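Local structure of exonuclease mut-7 homolog (Aedes aegypti, 7JW2) at residues 84-97 against 112-126. The protein probably trims the 3' ends of Argonaute-bound microRNAs as a magnesium-dependent 3'-5' exoribonuclease, of which this chain is the exonuclease domain. Numbering follows the deposited sequence.
Sequences FNRDDVLKLSFAPS and VMYSSQSTSAILDLQ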
loop_
_atom_site.group_PDB
_atom_site.type_symbol
_atom_site.label_atom_id
_atom_site.label_comp_id
_atom_site.label_asym_id
_atom_site.label_seq_id
_atom_site.Cartn_x
_atom_site.Cartn_y
_atom_site.Cartn_z
ATOM N N PHE A 84 5.336 -9.874 7.676
ATOM C CA PHE A 84 6.292 -10.728 8.376
ATOM C C PHE A 84 5.872 -11.057 9.801
ATOM O O PHE A 84 6.007 -12.212 10.233
ATOM C CB PHE A 84 7.673 -10.090 8.357
ATOM C CG PHE A 84 8.378 -10.297 7.073
ATOM C CD1 PHE A 84 8.061 -9.520 5.971
ATOM C CD2 PHE A 84 9.304 -11.319 6.934
ATOM C CE1 PHE A 84 8.691 -9.722 4.757
ATOM C CE2 PHE A 84 9.943 -11.529 5.730
ATOM C CZ PHE A 84 9.636 -10.733 4.633
ATOM N N ASN A 85 5.374 -10.079 10.549
ATOM C CA ASN A 85 5.034 -10.288 11.957
ATOM C C ASN A 85 3.581 -10.668 12.149
ATOM O O ASN A 85 2.907 -10.176 13.062
ATOM C CB ASN A 85 5.377 -9.035 12.756
ATOM C CG ASN A 85 6.860 -8.759 12.784
ATOM O OD1 ASN A 85 7.677 -9.671 12.639
ATOM N ND2 ASN A 85 7.219 -7.497 12.967
ATOM N N ARG A 86 3.069 -11.518 11.273
ATOM C CA ARG A 86 1.701 -12.006 11.335
ATOM C C ARG A 86 1.722 -13.515 11.509
ATOM O O ARG A 86 2.348 -14.225 10.715
ATOM C CB ARG A 86 0.944 -11.648 10.068
ATOM C CG ARG A 86 0.589 -10.205 9.958
ATOM C CD ARG A 86 -0.102 -9.967 8.651
ATOM N NE ARG A 86 -1.323 -10.761 8.527
ATOM C CZ ARG A 86 -2.049 -10.802 7.420
ATOM N NH1 ARG A 86 -1.657 -10.113 6.355
ATOM N NH2 ARG A 86 -3.155 -11.534 7.370
ATOM N N ASP A 87 1.022 -14.007 12.528
ATOM C CA ASP A 87 0.969 -15.444 12.748
ATOM C C ASP A 87 0.065 -16.165 11.753
ATOM O O ASP A 87 0.126 -17.398 11.682
ATOM C CB ASP A 87 0.493 -15.739 14.174
ATOM C CG ASP A 87 1.569 -15.478 15.221
ATOM O OD1 ASP A 87 1.217 -15.331 16.414
ATOM O OD2 ASP A 87 2.762 -15.425 14.859
ATOM N N ASP A 88 -0.759 -15.445 10.989
ATOM C CA ASP A 88 -1.704 -16.062 10.065
ATOM C C ASP A 88 -1.192 -16.104 8.628
ATOM O O ASP A 88 -1.952 -16.449 7.718
ATOM C CB ASP A 88 -3.081 -15.361 10.136
ATOM C CG ASP A 88 -3.017 -13.863 9.832
ATOM O OD1 ASP A 88 -1.930 -13.269 9.967
ATOM O OD2 ASP A 88 -4.062 -13.269 9.468
ATOM N N VAL A 89 0.072 -15.744 8.396
ATOM C CA VAL A 89 0.699 -15.865 7.082
ATOM C C VAL A 89 1.958 -16.708 7.235
ATOM O O VAL A 89 2.845 -16.373 8.026
ATOM C CB VAL A 89 1.037 -14.494 6.474
ATOM C CG1 VAL A 89 1.544 -14.664 5.050
ATOM C CG2 VAL A 89 -0.172 -13.578 6.542
ATOM N N LEU A 90 2.013 -17.826 6.521
ATOM C CA LEU A 90 3.220 -18.651 6.503
ATOM C C LEU A 90 4.295 -17.992 5.640
ATOM O O LEU A 90 4.030 -17.634 4.493
ATOM C CB LEU A 90 2.893 -20.049 5.971
ATOM C CG LEU A 90 4.080 -20.996 5.793
ATOM C CD1 LEU A 90 4.774 -21.276 7.120
ATOM C CD2 LEU A 90 3.643 -22.294 5.136
ATOM N N LYS A 91 5.490 -17.818 6.198
ATOM C CA LYS A 91 6.656 -17.369 5.440
ATOM C C LYS A 91 7.634 -18.528 5.318
ATOM O O LYS A 91 7.951 -19.183 6.317
ATOM C CB LYS A 91 7.362 -16.176 6.103
ATOM C CG LYS A 91 6.783 -14.789 5.785
ATOM C CD LYS A 91 5.469 -14.539 6.561
ATOM C CE LYS A 91 5.659 -14.682 8.067
ATOM N NZ LYS A 91 4.421 -14.284 8.857
ATOM N N LEU A 92 8.089 -18.797 4.100
ATOM C CA LEU A 92 9.106 -19.816 3.860
ATOM C C LEU A 92 10.456 -19.145 3.676
ATOM O O LEU A 92 10.542 -18.082 3.059
ATOM C CB LEU A 92 8.781 -20.636 2.618
ATOM C CG LEU A 92 7.446 -21.358 2.597
ATOM C CD1 LEU A 92 7.222 -21.982 1.242
ATOM C CD2 LEU A 92 7.404 -22.404 3.689
ATOM N N SER A 93 11.499 -19.787 4.190
ATOM C CA SER A 93 12.846 -19.231 4.175
ATOM C C SER A 93 13.833 -20.384 4.257
ATOM O O SER A 93 13.455 -21.532 4.491
ATOM C CB SER A 93 13.023 -18.270 5.354
ATOM O OG SER A 93 12.902 -19.008 6.568
ATOM N N PHE A 94 15.108 -20.073 4.034
ATOM C CA PHE A 94 16.183 -21.030 4.281
ATOM C C PHE A 94 17.193 -20.356 5.201
ATOM O O PHE A 94 17.743 -19.309 4.854
ATOM C CB PHE A 94 16.838 -21.492 2.970
ATOM C CG PHE A 94 17.718 -22.715 3.123
ATOM C CD1 PHE A 94 19.034 -22.596 3.573
ATOM C CD2 PHE A 94 17.231 -23.982 2.820
ATOM C CE1 PHE A 94 19.838 -23.730 3.712
ATOM C CE2 PHE A 94 18.037 -25.114 2.964
ATOM C CZ PHE A 94 19.332 -24.979 3.411
ATOM N N ALA A 95 17.402 -20.933 6.381
ATOM C CA ALA A 95 18.255 -20.351 7.411
ATOM C C ALA A 95 17.970 -18.859 7.650
ATOM O O ALA A 95 18.858 -18.029 7.535
ATOM C CB ALA A 95 19.724 -20.564 7.065
ATOM N N PRO A 96 16.724 -18.520 8.026
ATOM C CA PRO A 96 16.316 -17.103 8.089
ATOM C C PRO A 96 17.061 -16.270 9.120
ATOM O O PRO A 96 17.140 -15.044 8.950
ATOM C CB PRO A 96 14.825 -17.195 8.439
ATOM C CG PRO A 96 14.685 -18.497 9.169
ATOM C CD PRO A 96 15.645 -19.418 8.452
ATOM N N SER A 97 17.594 -16.883 10.184
ATOM C CA SER A 97 18.237 -16.112 11.250
ATOM C C SER A 97 19.360 -15.236 10.722
ATOM O O SER A 97 19.596 -14.144 11.249
ATOM C CB SER A 97 18.785 -17.048 12.329
ATOM O OG SER A 97 17.739 -17.583 13.115
ATOM N N VAL A 112 11.691 -7.499 11.952
ATOM C CA VAL A 112 11.041 -8.810 11.883
ATOM C C VAL A 112 11.285 -9.572 13.178
ATOM O O VAL A 112 12.429 -9.680 13.641
ATOM C CB VAL A 112 11.550 -9.614 10.675
ATOM C CG1 VAL A 112 10.908 -10.997 10.673
ATOM C CG2 VAL A 112 11.257 -8.880 9.369
ATOM N N MET A 113 10.212 -10.128 13.744
ATOM C CA MET A 113 10.276 -10.917 14.971
ATOM C C MET A 113 10.472 -12.397 14.639
ATOM O O MET A 113 9.597 -13.032 14.042
ATOM C CB MET A 113 9.011 -10.715 15.808
ATOM C CG MET A 113 8.570 -9.247 15.939
ATOM S SD MET A 113 6.923 -8.991 16.662
ATOM C CE MET A 113 6.913 -7.214 16.879
ATOM N N TYR A 114 11.609 -12.948 15.043
ATOM C CA TYR A 114 11.892 -14.370 14.841
ATOM C C TYR A 114 12.697 -14.845 16.045
ATOM O O TYR A 114 13.908 -14.621 16.110
ATOM C CB TYR A 114 12.642 -14.603 13.536
ATOM C CG TYR A 114 12.841 -16.060 13.176
ATOM C CD1 TYR A 114 11.757 -16.880 12.866
ATOM C CD2 TYR A 114 14.112 -16.613 13.148
ATOM C CE1 TYR A 114 11.947 -18.222 12.534
ATOM C CE2 TYR A 114 14.313 -17.942 12.816
ATOM C CZ TYR A 114 13.227 -18.739 12.509
ATOM O OH TYR A 114 13.425 -20.064 12.183
ATOM N N SER A 115 12.023 -15.507 16.984
ATOM C CA SER A 115 12.632 -15.837 18.265
ATOM C C SER A 115 11.911 -17.026 18.884
ATOM O O SER A 115 10.895 -17.505 18.371
ATOM C CB SER A 115 12.598 -14.634 19.209
ATOM O OG SER A 115 11.259 -14.320 19.541
ATOM N N SER A 116 12.452 -17.480 20.020
ATOM C CA SER A 116 11.908 -18.644 20.714
ATOM C C SER A 116 10.430 -18.472 21.034
ATOM O O SER A 116 9.637 -19.404 20.860
ATOM C CB SER A 116 12.700 -18.898 21.996
ATOM O OG SER A 116 12.676 -17.754 22.835
ATOM N N GLN A 117 10.040 -17.286 21.508
ATOM C CA GLN A 117 8.642 -17.044 21.854
ATOM C C GLN A 117 7.743 -17.192 20.631
ATOM O O GLN A 117 6.805 -18.000 20.626
ATOM C CB GLN A 117 8.488 -15.653 22.475
ATOM C CG GLN A 117 9.443 -14.627 21.896
ATOM C CD GLN A 117 9.123 -13.199 22.294
ATOM O OE1 GLN A 117 7.958 -12.806 22.372
ATOM N NE2 GLN A 117 10.164 -12.404 22.525
ATOM N N SER A 118 8.021 -16.423 19.577
ATOM C CA SER A 118 7.197 -16.431 18.376
ATOM C C SER A 118 8.072 -16.516 17.137
ATOM O O SER A 118 8.975 -15.695 16.945
ATOM C CB SER A 118 6.312 -15.186 18.293
ATOM O OG SER A 118 5.411 -15.299 17.203
ATOM N N THR A 119 7.791 -17.511 16.300
ATOM C CA THR A 119 8.378 -17.620 14.974
ATOM C C THR A 119 7.751 -16.656 13.982
ATOM O O THR A 119 8.238 -16.556 12.849
ATOM C CB THR A 119 8.199 -19.045 14.449
ATOM O OG1 THR A 119 6.796 -19.347 14.405
ATOM C CG2 THR A 119 8.896 -20.033 15.361
ATOM N N SER A 120 6.665 -15.984 14.370
ATOM C CA SER A 120 5.851 -15.202 13.443
ATOM C C SER A 120 5.466 -16.030 12.225
ATOM O O SER A 120 5.303 -15.499 11.125
ATOM C CB SER A 120 6.564 -13.918 13.021
ATOM O OG SER A 120 6.839 -13.098 14.144
ATOM N N ALA A 121 5.337 -17.346 12.417
ATOM C CA ALA A 121 5.016 -18.275 11.342
ATOM C C ALA A 121 6.063 -18.246 10.224
ATOM O O ALA A 121 5.733 -18.456 9.054
ATOM C CB ALA A 121 3.614 -18.002 10.783
ATOM N N ILE A 122 7.318 -17.983 10.571
ATOM C CA ILE A 122 8.426 -18.094 9.624
ATOM C C ILE A 122 9.015 -19.497 9.745
ATOM O O ILE A 122 9.552 -19.866 10.795
ATOM C CB ILE A 122 9.496 -17.020 9.875
ATOM C CG1 ILE A 122 8.928 -15.607 9.670
ATOM C CG2 ILE A 122 10.705 -17.225 8.952
ATOM C CD1 ILE A 122 9.776 -14.526 10.333
ATOM N N LEU A 123 8.950 -20.260 8.660
ATOM C CA LEU A 123 9.467 -21.622 8.633
ATOM C C LEU A 123 10.835 -21.653 7.963
ATOM O O LEU A 123 10.972 -21.274 6.793
ATOM C CB LEU A 123 8.516 -22.552 7.894
ATOM C CG LEU A 123 9.069 -23.979 7.772
ATOM C CD1 LEU A 123 9.121 -24.654 9.143
ATOM C CD2 LEU A 123 8.235 -24.790 6.799
ATOM N N ASP A 124 11.833 -22.131 8.700
ATOM C CA ASP A 124 13.147 -22.446 8.149
ATOM C C ASP A 124 13.074 -23.804 7.459
ATOM O O ASP A 124 12.860 -24.826 8.120
ATOM C CB ASP A 124 14.175 -22.458 9.273
ATOM C CG ASP A 124 15.583 -22.729 8.784
ATOM O OD1 ASP A 124 15.786 -22.918 7.559
ATOM O OD2 ASP A 124 16.491 -22.734 9.639
ATOM N N LEU A 125 13.255 -23.832 6.136
ATOM C CA LEU A 125 13.156 -25.115 5.439
ATOM C C LEU A 125 14.303 -26.049 5.791
ATOM O O LEU A 125 14.154 -27.267 5.627
ATOM C CB LEU A 125 13.095 -24.913 3.926
ATOM C CG LEU A 125 11.745 -24.375 3.431
ATOM C CD1 LEU A 125 11.840 -23.987 1.972
ATOM C CD2 LEU A 125 10.636 -25.401 3.628
ATOM N N GLN A 126 15.431 -25.517 6.271
ATOM C CA GLN A 126 16.493 -26.400 6.748
ATOM C C GLN A 126 16.054 -27.188 7.977
ATOM O O GLN A 126 16.479 -28.334 8.158
ATOM C CB GLN A 126 17.754 -25.593 7.054
ATOM C CG GLN A 126 19.006 -26.453 7.207
ATOM C CD GLN A 126 20.274 -25.632 7.205
ATOM O OE1 GLN A 126 20.293 -24.503 7.688
ATOM N NE2 GLN A 126 21.352 -26.203 6.669
HETATM O O HOH W 1 4.582 -11.903 15.307
#
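Lys91 NZ is gripped by a cluster of backbone carbonyls: it donates to Ser120 O across the contact at 2.7 Å, nearly along the C=O axis, to Val89 O at 2.7 Å, and to Phe84 O from above that carbonyl's plane. Val83 O, at the end of helix 73-84, is a further acceptor, and with four oxygens for three N-H groups at least one hydrogen must be shared or the bonds must alternate. Bends at chi2 (76°) and chi3 (57°) curl the lysine back to this buried site, where its CE lies 3.8 Å from Ile122 CG1; the carbonyl oxygens probably stabilise its charge. Nearby, Asn85 OD1 takes a straight bond from Met113 N (2.8 Å, 175°), and the Met113 and Asn85 side chains cross at about a right angle. Strands 90-93 and 122-124 run parallel as the two strands of a beta-alpha-beta crossover through helix 96-106, at the 122-124 edge of the RNase H-like exonuclease sheet. Lys91 N and O bond to Ala121 O and Leu123 N, and Ser93 O receives Leu125 N. Leu92 and Leu123 lie side by side on the face covered by helix 179-205, while Ser93 OG donates to Leu123 O. At the end of strand 122-124, Asp124 is the N-cap of helix 125-132: OD1 takes Gln126 N (2.9 Å) and Ala95 N (2.8 Å) from opposite faces of the carboxylate. Gln126 CB sits over one face of the Phe94 ring, 4.2 Å from its centroid, in a CH-pi contact, and Pro96 CG meets Tyr114 CZ at 3.7 Å.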